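Local coordinates for Cas13d (uncultured Ruminococcus sp, PDB 6IV9), which probably processes its own CRISPR RNA and, guided by it, cleaves target RNA through two HEPN domains, at residues R776-T781 and F897-P902. The protein carries 2 engineered substitutions. Numbering follows the deposited sequence.
Sequences RILSQT and FGYNIP. With nucleotides of chain B.
Ser779, in the first turn of helix 777-788, comes within 4.9 Å, CA to CA, of Tyr899 in the type I beta turn Phe897-Asn900, a turn closed by the 3.1 Å bond from Asn900 N to Phe897 O. Leu778 lays its CD1 methyl over the centre of the Tyr899 ring, 3.6 Å from the centroid and 7° off the ring normal, a nearly vertical CH-pi contact. The ring is presented to it because CG of Tyr899 stands between the backbone N and the carbonyl carbon (chi1 72°). Ser779 OG meets the same ring in plane at its edge, 3.8 Å from CD1, and accepts a weak, bent hydrogen bond of 3.2 Å from Tyr899 N; its stronger bond is with Ser895 O. The arrangement, in the helical C-terminal part of the chain, probably its second HEPN domain, exemplifies a helix packed on a turn that leads into a second helix: Asn900 is the N-cap of helix 901-908, its OD1 accepting from Arg903 N. With CG anti to the backbone N (chi1 -171°), Asn900 sends ND2 toward the crRNA, weakly hydrogen-bonded to OP1 of A26 of chain B at 3.3 Å. Beyond the ring, Tyr899 OH is hydrogen-bonded to Asp755 OD2 on helix 713-760. Were the tyrosine exchanged for an alanine here, the Leu778 methyl would probably lose the face it lies on and Asp755 OD2 its phenol partner. Pro902 CG rests 3.6 Å from O2 of U25 of chain B, bringing the helix start against the RNA.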
loop_
_atom_site.group_PDB
_atom_site.type_symbol
_atom_site.label_atom_id
_atom_site.label_comp_id
_atom_site.label_asym_id
_atom_site.label_seq_id
_atom_site.Cartn_x
_atom_site.Cartn_y
_atom_site.Cartn_z
ATOM N N ARG A 776 -0.339 28.711 2.815
ATOM C CA ARG A 776 -1.319 28.966 3.899
ATOM C C ARG A 776 -2.578 29.676 3.396
ATOM O O ARG A 776 -3.493 29.801 4.173
ATOM C CB ARG A 776 -0.698 29.824 5.004
ATOM C CG ARG A 776 0.613 29.306 5.561
ATOM C CD ARG A 776 1.271 30.340 6.448
ATOM N NE ARG A 776 1.610 31.538 5.712
ATOM C CZ ARG A 776 1.590 32.755 6.214
ATOM N NH1 ARG A 776 1.458 32.933 7.510
ATOM N NH2 ARG A 776 1.706 33.793 5.420
ATOM N N ILE A 777 -2.623 30.056 2.128
ATOM C CA ILE A 777 -3.729 30.914 1.613
ATOM C C ILE A 777 -5.117 30.274 1.764
ATOM O O ILE A 777 -6.044 31.013 2.038
ATOM C CB ILE A 777 -3.433 31.377 0.178
ATOM C CG1 ILE A 777 -4.406 32.454 -0.301
ATOM C CG2 ILE A 777 -3.390 30.211 -0.779
ATOM C CD1 ILE A 777 -4.393 33.702 0.515
ATOM N N LEU A 778 -5.253 28.972 1.531
ATOM C CA LEU A 778 -6.597 28.362 1.652
ATOM C C LEU A 778 -7.095 28.431 3.096
ATOM O O LEU A 778 -8.184 28.904 3.311
ATOM C CB LEU A 778 -6.471 26.903 1.225
ATOM C CG LEU A 778 -7.608 26.320 0.400
ATOM C CD1 LEU A 778 -7.866 24.883 0.758
ATOM C CD2 LEU A 778 -8.864 27.152 0.438
ATOM N N SER A 779 -6.293 27.978 4.045
ATOM C CA SER A 779 -6.733 28.009 5.455
ATOM C C SER A 779 -6.975 29.455 5.901
ATOM O O SER A 779 -7.940 29.701 6.576
ATOM C CB SER A 779 -5.719 27.361 6.332
ATOM O OG SER A 779 -5.657 25.991 6.064
ATOM N N GLN A 780 -6.080 30.356 5.523
ATOM C CA GLN A 780 -6.190 31.774 5.931
ATOM C C GLN A 780 -7.471 32.378 5.355
ATOM O O GLN A 780 -8.242 32.941 6.105
ATOM C CB GLN A 780 -4.982 32.476 5.328
ATOM C CG GLN A 780 -4.654 33.842 5.888
ATOM C CD GLN A 780 -3.448 34.345 5.132
ATOM O OE1 GLN A 780 -2.308 34.043 5.462
ATOM N NE2 GLN A 780 -3.698 35.077 4.064
ATOM N N THR A 781 -7.700 32.187 4.069
ATOM C CA THR A 781 -8.900 32.751 3.423
ATOM C C THR A 781 -10.175 32.158 4.026
ATOM O O THR A 781 -11.068 32.906 4.318
ATOM C CB THR A 781 -8.854 32.513 1.918
ATOM O OG1 THR A 781 -7.662 33.113 1.439
ATOM C CG2 THR A 781 -10.044 33.103 1.209
ATOM N N PHE A 897 -2.957 22.892 6.069
ATOM C CA PHE A 897 -3.902 21.750 6.114
ATOM C C PHE A 897 -5.019 22.022 7.114
ATOM O O PHE A 897 -5.900 21.228 7.222
ATOM C CB PHE A 897 -3.166 20.478 6.527
ATOM C CG PHE A 897 -1.884 20.242 5.779
ATOM C CD1 PHE A 897 -1.801 20.514 4.429
ATOM C CD2 PHE A 897 -0.760 19.768 6.425
ATOM C CE1 PHE A 897 -0.623 20.306 3.737
ATOM C CE2 PHE A 897 0.416 19.560 5.734
ATOM C CZ PHE A 897 0.477 19.828 4.395
ATOM N N GLY A 898 -4.996 23.200 7.718
ATOM C CA GLY A 898 -5.935 23.594 8.778
ATOM C C GLY A 898 -7.389 23.560 8.355
ATOM O O GLY A 898 -8.214 23.314 9.188
ATOM N N TYR A 899 -7.670 23.777 7.081
ATOM C CA TYR A 899 -9.059 23.799 6.566
ATOM C C TYR A 899 -9.739 22.435 6.748
ATOM O O TYR A 899 -10.942 22.404 6.722
ATOM C CB TYR A 899 -9.080 24.313 5.133
ATOM C CG TYR A 899 -8.525 23.308 4.173
ATOM C CD1 TYR A 899 -7.166 23.187 3.979
ATOM C CD2 TYR A 899 -9.360 22.443 3.505
ATOM C CE1 TYR A 899 -6.654 22.246 3.113
ATOM C CE2 TYR A 899 -8.871 21.497 2.635
ATOM C CZ TYR A 899 -7.511 21.390 2.452
ATOM O OH TYR A 899 -7.023 20.459 1.611
ATOM N N ASN A 900 -8.983 21.343 6.765
ATOM C CA ASN A 900 -9.556 20.005 7.055
ATOM C C ASN A 900 -9.147 19.718 8.498
ATOM O O ASN A 900 -8.033 19.296 8.719
ATOM C CB ASN A 900 -9.054 18.941 6.084
ATOM C CG ASN A 900 -9.783 17.629 6.237
ATOM O OD1 ASN A 900 -9.822 17.069 7.305
ATOM N ND2 ASN A 900 -10.375 17.149 5.171
ATOM N N ILE A 901 -10.048 19.957 9.434
ATOM C CA ILE A 901 -9.676 19.883 10.869
ATOM C C ILE A 901 -9.195 18.487 11.277
ATOM O O ILE A 901 -8.209 18.422 11.959
ATOM C CB ILE A 901 -10.833 20.395 11.736
ATOM C CG1 ILE A 901 -10.951 21.911 11.618
ATOM C CG2 ILE A 901 -10.659 19.960 13.168
ATOM C CD1 ILE A 901 -9.809 22.633 12.235
ATOM N N PRO A 902 -9.872 17.385 10.916
ATOM C CA PRO A 902 -9.410 16.067 11.311
ATOM C C PRO A 902 -8.015 15.770 10.745
ATOM O O PRO A 902 -7.241 15.223 11.440
ATOM C CB PRO A 902 -10.486 15.135 10.750
ATOM C CG PRO A 902 -11.694 16.001 10.684
ATOM C CD PRO A 902 -11.151 17.339 10.241
ATOM P P U B 25 -18.141 14.302 4.510
ATOM O OP1 U B 25 -19.325 14.404 5.411
ATOM O OP2 U B 25 -17.250 15.435 4.296
ATOM O "O5'" U B 25 -17.358 13.125 5.199
ATOM C "C5'" U B 25 -15.967 12.932 4.884
ATOM C "C4'" U B 25 -15.093 13.499 5.982
ATOM O "O4'" U B 25 -15.603 12.989 7.217
ATOM C "C3'" U B 25 -13.656 12.961 5.973
ATOM O "O3'" U B 25 -12.792 13.728 5.192
ATOM C "C2'" U B 25 -13.225 13.056 7.422
ATOM O "O2'" U B 25 -12.652 14.324 7.665
ATOM C "C1'" U B 25 -14.561 13.025 8.179
ATOM N N1 U B 25 -14.702 11.864 9.048
ATOM C C2 U B 25 -13.972 11.906 10.216
ATOM O O2 U B 25 -13.171 12.778 10.448
ATOM N N3 U B 25 -14.180 10.860 11.058
ATOM C C4 U B 25 -15.063 9.821 10.891
ATOM O O4 U B 25 -15.150 8.960 11.760
ATOM C C5 U B 25 -15.767 9.834 9.652
ATOM C C6 U B 25 -15.549 10.824 8.783
ATOM P P A B 26 -11.527 13.096 4.493
ATOM O OP1 A B 26 -10.835 14.184 3.773
ATOM O OP2 A B 26 -11.891 11.804 3.884
ATOM O "O5'" A B 26 -10.606 12.677 5.726
ATOM C "C5'" A B 26 -9.812 13.608 6.437
ATOM C "C4'" A B 26 -9.030 12.906 7.513
ATOM O "O4'" A B 26 -9.981 12.329 8.439
ATOM C "C3'" A B 26 -8.189 11.686 7.132
ATOM O "O3'" A B 26 -6.852 12.043 6.702
ATOM C "C2'" A B 26 -8.130 10.877 8.442
ATOM O "O2'" A B 26 -6.870 10.997 9.145
ATOM C "C1'" A B 26 -9.285 11.460 9.279
ATOM N N9 A B 26 -10.220 10.438 9.750
ATOM C C8 A B 26 -11.136 9.738 9.005
ATOM N N7 A B 26 -11.731 8.779 9.668
ATOM C C5 A B 26 -11.211 8.888 10.949
ATOM C C6 A B 26 -11.412 8.143 12.113
ATOM N N6 A B 26 -12.312 7.161 12.220
ATOM N N1 A B 26 -10.658 8.448 13.194
ATOM C C2 A B 26 -9.795 9.461 13.099
ATOM N N3 A B 26 -9.471 10.192 12.035
ATOM C C4 A B 26 -10.270 9.902 11.006
#